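Local coordinates for protein dephospho-CoA kinase (Mycobacterium paratuberculosis, PDB 6N39) that probably phosphorylates the 3'-hydroxyl of dephospho-CoA with ATP, the last step of coenzyme A biosynthesis, and carries a C-terminal UPF0157 domain involved in the folding of the full-length enzyme, at residues N237-A242 / E287-A292; L248-V253 / I270-T275; Y294-H299 / H326-A331. All coordinates share one frame; numbering follows the deposited sequence.

Contact 1. Residues N237-A242 / E287-A292; sequences NRLKTA and EPLLAA
Leu239 and Leu289 reach each other with matching torsions: in both, CG stands anti to the carbonyl carbon, chi1 -65° in Leu239 and -71° in Leu289. Each side chain leaves its helix alongside the partner helix and swings only its end inward. The two chains meet at about a right angle through one methyl each, Leu239 CD2 to Leu289 CD2 at 3.8 Å. The methyl of Ala242, one turn on, rests 4.2 Å from that same CD2 of Leu289.

Where the backbones come nearest, the side chains are small. Ala242 and Ala292 both aim CB at the opposite segment, and the two methyls touch at 3.9 Å. Beside them Pro288 turns its ring inward and sets CB 3.5 Å from Ala242 O, a plain van der Waals touch on a carbonyl near the end of its helix. The axes of 237-242 and 287-291 approach to 9.7 Å, an ordinary spacing for packed helices.

Arg238 closes the other flank with its aliphatic part. Its chain is extended as far as CD, which comes 3.6 Å from Ala292 O; the bend at chi3 then turns the guanidinium off to partners elsewhere: NE donates to Phe132 O and NH2 makes a salt bridge with Asp178. Both partners belong to the kinase part of the chain, so one residue of this seam also ties the UPF0157 region to it.

Toward the sheet, Leu239 rests on Val341 and Leu289 on Ile343, both from strand 339-345. Here two helices running in roughly opposite directions, 142° between their axes, lie side by side on one face of the mixed sheet, a layered alpha/beta packing consistent with the nucleotidyltransferase-like fold of the GrpB family.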
loop_
_atom_site.group_PDB
_atom_site.type_symbol
_atom_site.label_atom_id
_atom_site.label_comp_id
_atom_site.label_asym_id
_atom_site.label_seq_id
_atom_site.Cartn_x
_atom_site.Cartn_y
_atom_site.Cartn_z
ATOM N N ASN A 237 -5.544 -1.449 3.926
ATOM C CA ASN A 237 -4.980 -0.651 5.012
ATOM C C ASN A 237 -4.531 0.713 4.508
ATOM O O ASN A 237 -4.791 1.746 5.147
ATOM C CB ASN A 237 -3.802 -1.387 5.663
ATOM C CG ASN A 237 -4.239 -2.596 6.471
ATOM O OD1 ASN A 237 -5.422 -2.766 6.771
ATOM N ND2 ASN A 237 -3.276 -3.446 6.839
ATOM N N ARG A 238 -3.826 0.727 3.365
ATOM C CA ARG A 238 -3.330 1.975 2.788
ATOM C C ARG A 238 -4.473 2.944 2.489
ATOM O O ARG A 238 -4.368 4.155 2.741
ATOM C CB ARG A 238 -2.537 1.661 1.510
ATOM C CG ARG A 238 -2.062 2.881 0.728
ATOM C CD ARG A 238 -1.316 2.471 -0.589
ATOM N NE ARG A 238 -0.211 1.547 -0.309
ATOM C CZ ARG A 238 0.011 0.400 -0.953
ATOM N NH1 ARG A 238 -0.757 0.036 -1.992
ATOM N NH2 ARG A 238 1.026 -0.372 -0.573
ATOM N N LEU A 239 -5.580 2.424 1.977
ATOM C CA LEU A 239 -6.701 3.281 1.617
ATOM C C LEU A 239 -7.470 3.744 2.856
ATOM O O LEU A 239 -7.946 4.883 2.894
ATOM C CB LEU A 239 -7.633 2.553 0.640
ATOM C CG LEU A 239 -7.087 2.194 -0.758
ATOM C CD1 LEU A 239 -8.072 1.274 -1.539
ATOM C CD2 LEU A 239 -6.811 3.443 -1.561
ATOM N N LYS A 240 -7.585 2.899 3.886
ATOM C CA LYS A 240 -8.183 3.358 5.145
ATOM C C LYS A 240 -7.401 4.538 5.711
ATOM O O LYS A 240 -7.978 5.582 6.076
ATOM C CB LYS A 240 -8.232 2.202 6.157
ATOM C CG LYS A 240 -9.345 1.176 5.863
ATOM C CD LYS A 240 -9.291 -0.016 6.826
ATOM C CE LYS A 240 -9.601 0.359 8.289
ATOM N NZ LYS A 240 -11.014 0.717 8.535
ATOM N N THR A 241 -6.072 4.398 5.756
ATOM C CA THR A 241 -5.237 5.473 6.271
ATOM C C THR A 241 -5.374 6.727 5.422
ATOM O O THR A 241 -5.489 7.835 5.961
ATOM C CB THR A 241 -3.774 5.021 6.333
ATOM O OG1 THR A 241 -3.665 3.980 7.311
ATOM C CG2 THR A 241 -2.861 6.186 6.744
ATOM N N ALA A 242 -5.388 6.574 4.093
ATOM C CA ALA A 242 -5.474 7.741 3.220
ATOM C C ALA A 242 -6.834 8.433 3.319
ATOM O O ALA A 242 -6.921 9.655 3.163
ATOM C CB ALA A 242 -5.189 7.338 1.766
ATOM N N GLU A 287 -7.103 14.344 -3.670
ATOM C CA GLU A 287 -5.696 14.572 -3.335
ATOM C C GLU A 287 -5.118 13.489 -2.425
ATOM O O GLU A 287 -3.989 13.033 -2.683
ATOM C CB GLU A 287 -5.517 15.964 -2.720
ATOM C CG GLU A 287 -5.697 17.114 -3.711
ATOM C CD GLU A 287 -4.796 16.989 -4.936
ATOM O OE1 GLU A 287 -5.320 16.714 -6.038
ATOM O OE2 GLU A 287 -3.563 17.159 -4.795
ATOM N N PRO A 288 -5.782 13.058 -1.348
ATOM C CA PRO A 288 -5.139 12.025 -0.517
ATOM C C PRO A 288 -5.023 10.685 -1.234
ATOM O O PRO A 288 -4.048 9.963 -1.004
ATOM C CB PRO A 288 -6.015 11.948 0.746
ATOM C CG PRO A 288 -7.248 12.727 0.473
ATOM C CD PRO A 288 -6.996 13.624 -0.719
ATOM N N LEU A 289 -5.950 10.338 -2.130
ATOM C CA LEU A 289 -5.782 9.089 -2.867
ATOM C C LEU A 289 -4.650 9.202 -3.890
ATOM O O LEU A 289 -3.899 8.241 -4.094
ATOM C CB LEU A 289 -7.095 8.678 -3.542
ATOM C CG LEU A 289 -8.186 8.190 -2.570
ATOM C CD1 LEU A 289 -9.403 7.663 -3.307
ATOM C CD2 LEU A 289 -7.665 7.130 -1.611
ATOM N N LEU A 290 -4.506 10.365 -4.530
ATOM C CA LEU A 290 -3.387 10.576 -5.444
ATOM C C LEU A 290 -2.053 10.472 -4.707
ATOM O O LEU A 290 -1.126 9.802 -5.177
ATOM C CB LEU A 290 -3.524 11.938 -6.140
ATOM C CG LEU A 290 -2.408 12.332 -7.123
ATOM C CD1 LEU A 290 -2.356 11.400 -8.327
ATOM C CD2 LEU A 290 -2.547 13.798 -7.583
ATOM N N ALA A 291 -1.943 11.112 -3.530
ATOM C CA ALA A 291 -0.725 10.979 -2.740
ATOM C C ALA A 291 -0.480 9.530 -2.347
ATOM O O ALA A 291 0.674 9.116 -2.218
ATOM C CB ALA A 291 -0.786 11.862 -1.479
ATOM N N ALA A 292 -1.541 8.739 -2.167
ATOM C CA ALA A 292 -1.357 7.338 -1.804
ATOM C C ALA A 292 -1.113 6.431 -3.007
ATOM O O ALA A 292 -0.938 5.223 -2.812
ATOM C CB ALA A 292 -2.563 6.825 -1.014
#

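Contact 2. Residues L248-V253 / I270-T275; sequences LRVDHV and IDIQIT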
loop_
_atom_site.group_PDB
_atom_site.type_symbol
_atom_site.label_atom_id
_atom_site.label_comp_id
_atom_site.label_asym_id
_atom_site.label_seq_id
_atom_site.Cartn_x
_atom_site.Cartn_y
_atom_site.Cartn_z
ATOM N N LEU A 248 -16.294 4.952 5.406
ATOM C CA LEU A 248 -17.127 4.207 6.338
ATOM C C LEU A 248 -16.705 2.742 6.399
ATOM O O LEU A 248 -16.772 2.120 7.458
ATOM C CB LEU A 248 -18.593 4.339 5.941
ATOM C CG LEU A 248 -19.062 5.790 5.771
ATOM C CD1 LEU A 248 -20.562 5.828 5.558
ATOM C CD2 LEU A 248 -18.680 6.637 6.982
ATOM N N ARG A 249 -16.289 2.174 5.272
ATOM C CA ARG A 249 -15.730 0.827 5.243
ATOM C C ARG A 249 -14.973 0.684 3.936
ATOM O O ARG A 249 -15.193 1.443 2.984
ATOM C CB ARG A 249 -16.807 -0.266 5.390
ATOM C CG ARG A 249 -17.921 -0.225 4.349
ATOM C CD ARG A 249 -19.006 -1.307 4.617
ATOM N NE ARG A 249 -18.490 -2.643 4.330
ATOM C CZ ARG A 249 -19.126 -3.779 4.590
ATOM N NH1 ARG A 249 -20.345 -3.770 5.125
ATOM N NH2 ARG A 249 -18.543 -4.933 4.297
ATOM N N VAL A 250 -14.041 -0.263 3.910
ATOM C CA VAL A 250 -13.203 -0.501 2.737
ATOM C C VAL A 250 -13.129 -2.006 2.542
ATOM O O VAL A 250 -12.875 -2.734 3.503
ATOM C CB VAL A 250 -11.792 0.096 2.904
ATOM C CG1 VAL A 250 -10.947 -0.107 1.631
ATOM C CG2 VAL A 250 -11.879 1.577 3.271
ATOM N N ASP A 251 -13.378 -2.479 1.320
ATOM C CA ASP A 251 -13.585 -3.914 1.128
ATOM C C ASP A 251 -12.935 -4.399 -0.158
ATOM O O ASP A 251 -13.022 -3.741 -1.196
ATOM C CB ASP A 251 -15.076 -4.269 1.076
ATOM C CG ASP A 251 -15.810 -3.930 2.363
ATOM O OD1 ASP A 251 -15.898 -4.813 3.245
ATOM O OD2 ASP A 251 -16.305 -2.783 2.489
ATOM N N HIS A 252 -12.335 -5.582 -0.090
ATOM C CA HIS A 252 -11.850 -6.298 -1.265
ATOM C C HIS A 252 -13.051 -6.925 -1.972
ATOM O O HIS A 252 -13.807 -7.677 -1.355
ATOM C CB HIS A 252 -10.845 -7.355 -0.800
ATOM C CG HIS A 252 -10.177 -8.129 -1.901
ATOM N ND1 HIS A 252 -9.537 -9.329 -1.667
ATOM C CD2 HIS A 252 -10.044 -7.889 -3.227
ATOM C CE1 HIS A 252 -9.030 -9.788 -2.798
ATOM N NE2 HIS A 252 -9.324 -8.935 -3.761
ATOM N N VAL A 253 -13.269 -6.588 -3.241
ATOM C CA VAL A 253 -14.440 -7.063 -3.968
ATOM C C VAL A 253 -13.997 -7.651 -5.306
ATOM O O VAL A 253 -12.815 -7.658 -5.645
ATOM C CB VAL A 253 -15.481 -5.943 -4.177
ATOM C CG1 VAL A 253 -15.982 -5.428 -2.819
ATOM C CG2 VAL A 253 -14.854 -4.791 -4.985
ATOM N N ILE A 270 -6.822 -6.025 -8.893
ATOM C CA ILE A 270 -7.503 -6.126 -7.607
ATOM C C ILE A 270 -8.541 -5.015 -7.508
ATOM O O ILE A 270 -8.215 -3.838 -7.683
ATOM C CB ILE A 270 -6.488 -6.052 -6.451
ATOM C CG1 ILE A 270 -5.658 -7.344 -6.426
ATOM C CG2 ILE A 270 -7.201 -5.825 -5.112
ATOM C CD1 ILE A 270 -4.630 -7.406 -5.310
ATOM N N ASP A 271 -9.796 -5.374 -7.227
ATOM C CA ASP A 271 -10.843 -4.372 -7.033
ATOM C C ASP A 271 -11.090 -4.138 -5.553
ATOM O O ASP A 271 -11.248 -5.097 -4.784
ATOM C CB ASP A 271 -12.157 -4.783 -7.701
ATOM C CG ASP A 271 -12.045 -4.804 -9.206
ATOM O OD1 ASP A 271 -11.558 -5.816 -9.741
ATOM O OD2 ASP A 271 -12.440 -3.803 -9.834
ATOM N N ILE A 272 -11.172 -2.858 -5.180
ATOM C CA ILE A 272 -11.459 -2.406 -3.826
ATOM C C ILE A 272 -12.642 -1.449 -3.880
ATOM O O ILE A 272 -12.728 -0.626 -4.791
ATOM C CB ILE A 272 -10.256 -1.662 -3.208
ATOM C CG1 ILE A 272 -8.978 -2.499 -3.294
ATOM C CG2 ILE A 272 -10.597 -1.257 -1.770
ATOM C CD1 ILE A 272 -9.043 -3.816 -2.475
ATOM N N GLN A 273 -13.533 -1.515 -2.895
ATOM C CA GLN A 273 -14.574 -0.503 -2.765
ATOM C C GLN A 273 -14.370 0.279 -1.473
ATOM O O GLN A 273 -14.286 -0.312 -0.393
ATOM C CB GLN A 273 -15.974 -1.132 -2.778
ATOM C CG GLN A 273 -17.074 -0.083 -2.607
ATOM C CD GLN A 273 -18.461 -0.666 -2.717
ATOM O OE1 GLN A 273 -19.100 -0.571 -3.771
ATOM N NE2 GLN A 273 -18.948 -1.277 -1.621
ATOM N N ILE A 274 -14.303 1.603 -1.590
ATOM C CA ILE A 274 -14.426 2.511 -0.456
ATOM C C ILE A 274 -15.873 2.985 -0.395
ATOM O O ILE A 274 -16.380 3.580 -1.365
ATOM C CB ILE A 274 -13.474 3.711 -0.595
ATOM C CG1 ILE A 274 -12.014 3.248 -0.741
ATOM C CG2 ILE A 274 -13.648 4.656 0.590
ATOM C CD1 ILE A 274 -11.052 4.411 -1.052
ATOM N N THR A 275 -16.539 2.728 0.734
ATOM C CA THR A 275 -17.884 3.228 0.968
ATOM C C THR A 275 -17.799 4.587 1.654
ATOM O O THR A 275 -17.130 4.718 2.683
ATOM C CB THR A 275 -18.690 2.242 1.831
ATOM O OG1 THR A 275 -18.882 1.015 1.115
ATOM C CG2 THR A 275 -20.047 2.814 2.160
HETATM O O HOH W 1 -16.903 -0.971 0.721
HETATM O O HOH W 2 -11.008 -8.181 -7.599
#
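Asp251 and Gln273 exchange two backbone hydrogen bonds, Asp251 N to Gln273 O at 2.9 Å and Gln273 N to Asp251 O at 2.8 Å, in an antiparallel hydrogen-bonded pair. Thr275 N to Arg249 O, Leu248 N to Thr275 O and Val253 N to Asp271 O carry the ladder outward. Between these rungs, Val250 CA and Ile272 CA direct their hydrogens at the carbonyl oxygens of Gln273 and Asp251. A water bridges Val253 O and Asp271 N.

Most apolar packing belongs to the face carrying Val250, His252, Ile272 and Ile274. Val250 CG1, anti to the backbone N (chi1 -177°), touches Ile272 CG2 at 3.6 Å. The His252 ring brings its CD2 edge to Asp271 O, 3.4 Å away and in the ring plane; its NE2 bonds Thr256. Helix 228-243 covers this side.

Most of the charged and polar groups sit on the reverse face, against helix 349-363; Val253, packed on Asp271 CB, is the exception. Arg249 grips Asp251 side-on: NE meets OD2 at 2.9 Å on the syn side, while NH2 reaches OD1 at 2.8 Å from above the carboxylate plane. Arg249 NH1 adds a salt bridge to the terminal carboxylate of Pro415. A second water donates to Asp251 OD2 (2.6 Å) and Gln273 O and accepts from Gln273 NE2 and Thr275 OG1 (2.8 Å). Arg344 holds Gln273 OE1, and Gln351 NE2 bonds Thr275 OG1.

Chemically the ribbon is largely two-sided: apolar contacts bind it to one helix, whereas on the other side an ion pair within one strand braces Asp251, probably steadying its charge, and a four-bonded water links it to Gln273 and Thr275.

Contact 3. Residues Y294-H299 / H326-A331; sequences YPRLEH and HKRIHA. With ACT (acetate ion), chain E.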
loop_
_atom_site.group_PDB
_atom_site.type_symbol
_atom_site.label_atom_id
_atom_site.label_comp_id
_atom_site.label_asym_id
_atom_site.label_seq_id
_atom_site.Cartn_x
_atom_site.Cartn_y
_atom_site.Cartn_z
ATOM N N TYR A 294 -2.974 6.638 -6.349
ATOM C CA TYR A 294 -4.169 6.271 -7.117
ATOM C C TYR A 294 -4.784 7.489 -7.801
ATOM O O TYR A 294 -5.632 8.176 -7.213
ATOM C CB TYR A 294 -5.207 5.604 -6.205
ATOM C CG TYR A 294 -4.681 4.401 -5.443
ATOM C CD1 TYR A 294 -4.047 4.552 -4.201
ATOM C CD2 TYR A 294 -4.842 3.114 -5.952
ATOM C CE1 TYR A 294 -3.549 3.454 -3.510
ATOM C CE2 TYR A 294 -4.373 2.012 -5.269
ATOM C CZ TYR A 294 -3.723 2.179 -4.051
ATOM O OH TYR A 294 -3.236 1.064 -3.403
ATOM N N PRO A 295 -4.380 7.794 -9.038
ATOM C CA PRO A 295 -5.056 8.863 -9.782
ATOM C C PRO A 295 -6.519 8.511 -10.035
ATOM O O PRO A 295 -6.896 7.339 -10.133
ATOM C CB PRO A 295 -4.270 8.944 -11.109
ATOM C CG PRO A 295 -2.889 8.374 -10.771
ATOM C CD PRO A 295 -3.182 7.287 -9.736
ATOM N N ARG A 296 -7.333 9.553 -10.202
ATOM C CA ARG A 296 -8.740 9.370 -10.541
ATOM C C ARG A 296 -8.941 9.236 -12.053
ATOM O O ARG A 296 -8.256 9.887 -12.844
ATOM C CB ARG A 296 -9.569 10.541 -10.024
ATOM C CG ARG A 296 -11.080 10.382 -10.335
ATOM C CD ARG A 296 -11.935 11.107 -9.317
ATOM N NE ARG A 296 -12.157 12.502 -9.698
ATOM C CZ ARG A 296 -12.918 13.349 -9.002
ATOM N NH1 ARG A 296 -13.519 12.938 -7.863
ATOM N NH2 ARG A 296 -13.070 14.600 -9.443
ATOM N N LEU A 297 -9.879 8.373 -12.456
ATOM C CA LEU A 297 -10.360 8.351 -13.839
ATOM C C LEU A 297 -11.477 9.380 -13.940
ATOM O O LEU A 297 -12.590 9.158 -13.452
ATOM C CB LEU A 297 -10.840 6.956 -14.238
ATOM C CG LEU A 297 -9.646 5.992 -14.230
ATOM C CD1 LEU A 297 -10.069 4.556 -14.084
ATOM C CD2 LEU A 297 -8.844 6.181 -15.511
ATOM N N GLU A 298 -11.175 10.509 -14.570
ATOM C CA GLU A 298 -12.016 11.691 -14.414
ATOM C C GLU A 298 -13.379 11.531 -15.089
ATOM O O GLU A 298 -14.370 12.095 -14.606
ATOM C CB GLU A 298 -11.274 12.923 -14.952
ATOM C CG GLU A 298 -11.560 14.218 -14.187
ATOM C CD GLU A 298 -11.266 14.130 -12.677
ATOM O OE1 GLU A 298 -10.217 13.577 -12.270
ATOM O OE2 GLU A 298 -12.104 14.626 -11.895
ATOM N N HIS A 299 -13.468 10.767 -16.180
ATOM C CA HIS A 299 -14.707 10.696 -16.949
ATOM C C HIS A 299 -15.502 9.416 -16.718
ATOM O O HIS A 299 -16.287 9.023 -17.591
ATOM C CB HIS A 299 -14.408 10.855 -18.431
ATOM C CG HIS A 299 -13.648 12.100 -18.737
ATOM N ND1 HIS A 299 -14.223 13.349 -18.674
ATOM C CD2 HIS A 299 -12.348 12.295 -19.060
ATOM C CE1 HIS A 299 -13.316 14.262 -18.971
ATOM N NE2 HIS A 299 -12.169 13.648 -19.208
ATOM N N HIS A 326 -24.443 6.647 -9.565
ATOM C CA HIS A 326 -23.196 7.393 -9.722
ATOM C C HIS A 326 -22.150 6.924 -8.717
ATOM O O HIS A 326 -22.465 6.303 -7.696
ATOM C CB HIS A 326 -23.430 8.894 -9.566
ATOM C CG HIS A 326 -24.181 9.498 -10.710
ATOM N ND1 HIS A 326 -23.880 10.738 -11.224
ATOM C CD2 HIS A 326 -25.199 9.015 -11.463
ATOM C CE1 HIS A 326 -24.692 11.005 -12.231
ATOM N NE2 HIS A 326 -25.501 9.974 -12.399
ATOM N N LYS A 327 -20.886 7.216 -9.037
ATOM C CA LYS A 327 -19.735 6.805 -8.240
ATOM C C LYS A 327 -18.523 7.628 -8.666
ATOM O O LYS A 327 -18.596 8.475 -9.571
ATOM C CB LYS A 327 -19.461 5.301 -8.412
ATOM C CG LYS A 327 -18.930 4.925 -9.808
ATOM C CD LYS A 327 -18.512 3.437 -9.866
ATOM C CE LYS A 327 -17.681 3.119 -11.110
ATOM N NZ LYS A 327 -17.268 1.681 -11.138
ATOM N N ARG A 328 -17.398 7.376 -7.999
ATOM C CA ARG A 328 -16.095 7.751 -8.542
ATOM C C ARG A 328 -15.243 6.488 -8.646
ATOM O O ARG A 328 -15.558 5.461 -8.039
ATOM C CB ARG A 328 -15.379 8.824 -7.677
ATOM C CG ARG A 328 -16.198 10.098 -7.394
ATOM C CD ARG A 328 -16.443 10.971 -8.628
ATOM N NE ARG A 328 -17.239 12.181 -8.319
ATOM C CZ ARG A 328 -18.536 12.361 -8.600
ATOM N NH1 ARG A 328 -19.251 11.420 -9.220
ATOM N NH2 ARG A 328 -19.130 13.511 -8.284
ATOM N N ILE A 329 -14.169 6.544 -9.435
ATOM C CA ILE A 329 -13.262 5.404 -9.534
ATOM C C ILE A 329 -11.852 5.926 -9.777
ATOM O O ILE A 329 -11.636 6.847 -10.571
ATOM C CB ILE A 329 -13.698 4.394 -10.626
ATOM C CG1 ILE A 329 -12.707 3.210 -10.734
ATOM C CG2 ILE A 329 -13.882 5.091 -11.973
ATOM C CD1 ILE A 329 -13.119 2.139 -11.852
ATOM N N HIS A 330 -10.908 5.388 -9.018
ATOM C CA HIS A 330 -9.487 5.644 -9.161
ATOM C C HIS A 330 -8.819 4.334 -9.550
ATOM O O HIS A 330 -9.420 3.258 -9.463
ATOM C CB HIS A 330 -8.873 6.150 -7.843
ATOM C CG HIS A 330 -9.444 7.441 -7.344
ATOM N ND1 HIS A 330 -8.653 8.531 -7.051
ATOM C CD2 HIS A 330 -10.718 7.809 -7.053
ATOM C CE1 HIS A 330 -9.416 9.524 -6.624
ATOM N NE2 HIS A 330 -10.669 9.106 -6.598
ATOM N N ALA A 331 -7.547 4.409 -9.930
ATOM C CA ALA A 331 -6.808 3.164 -10.124
ATOM C C ALA A 331 -5.345 3.396 -9.788
ATOM O O ALA A 331 -4.866 4.533 -9.768
ATOM C CB ALA A 331 -6.942 2.614 -11.555
HETATM C C ACT E . -22.310 13.376 -9.584
HETATM O O ACT E . -21.907 12.317 -10.165
HETATM O OXT ACT E . -21.662 14.166 -8.823
HETATM C CH3 ACT E . -23.837 13.750 -9.840
HETATM O O HOH W 3 -12.982 10.936 -6.202
HETATM O O HOH W 4 -14.268 9.033 -11.324
#
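The His330 ring is held at its edge and on one face by 294-299. ND1 donates to Tyr294 O at 3.0 Å, in its own ring plane but above the carbonyl plane. Arg296 CB lies over the face, 3.7 Å from the ring centroid and 18° off its normal. With CG anti to the backbone N (chi1 -179°), the chain runs along the ring until Arg296 CD lies 3.6 Å from His330 NE2. Backbone bonds join Ala331 N to Pro295 O and Leu297 N to Ile329 O, each 3.0 Å.

Waters follow: one links His330 NE2 to Arg296 NH1, another Ile329 N to Leu297 O.

Further out, Glu298 meets the NE/NH2 edge of the Arg296 guanidinium, NH2 to OE2 at 2.6 Å. Arg296 NH1 comes within 3.8 Å of Arg328 NE, but Asp283 OD1 forms salt bridges with both and should offset the charge. Arg328 turns its NH1/NH2 edge to an acetate, probably from the crystallisation liquor, NH1 sharing one oxygen with His326 ND1.

A single bridge, Arg296 with His330, and the histidine's own bond to Tyr294 O thus fasten an irregular segment along the outer edge of strand 328-331, an end strand of the mixed sheet in the GrpB-like domain.

Contact 1 touches both of the others. Its leucines sit on contact 2, Leu239 CD1 lying 3.6 Å from Ile272 CG2, and on contact 3, where Leu289 CD1 lies 3.8 Å from His330 CE1. Tyr294 joins it again: its OH is 3.0 Å from Arg238 NH1, probably a hydrogen bond, and Tyr294 N probably bonds Leu289 O. The centre of contact 1 lies about 13 Å from the centre of each of the others. Contacts 2 and 3 do not touch, their nearest atoms being about 6 Å apart; strand 339-345 runs between 270-276 and 328-331 in the shared sheet. All three lie in the UPF0157 region, away from the predicted ATP site.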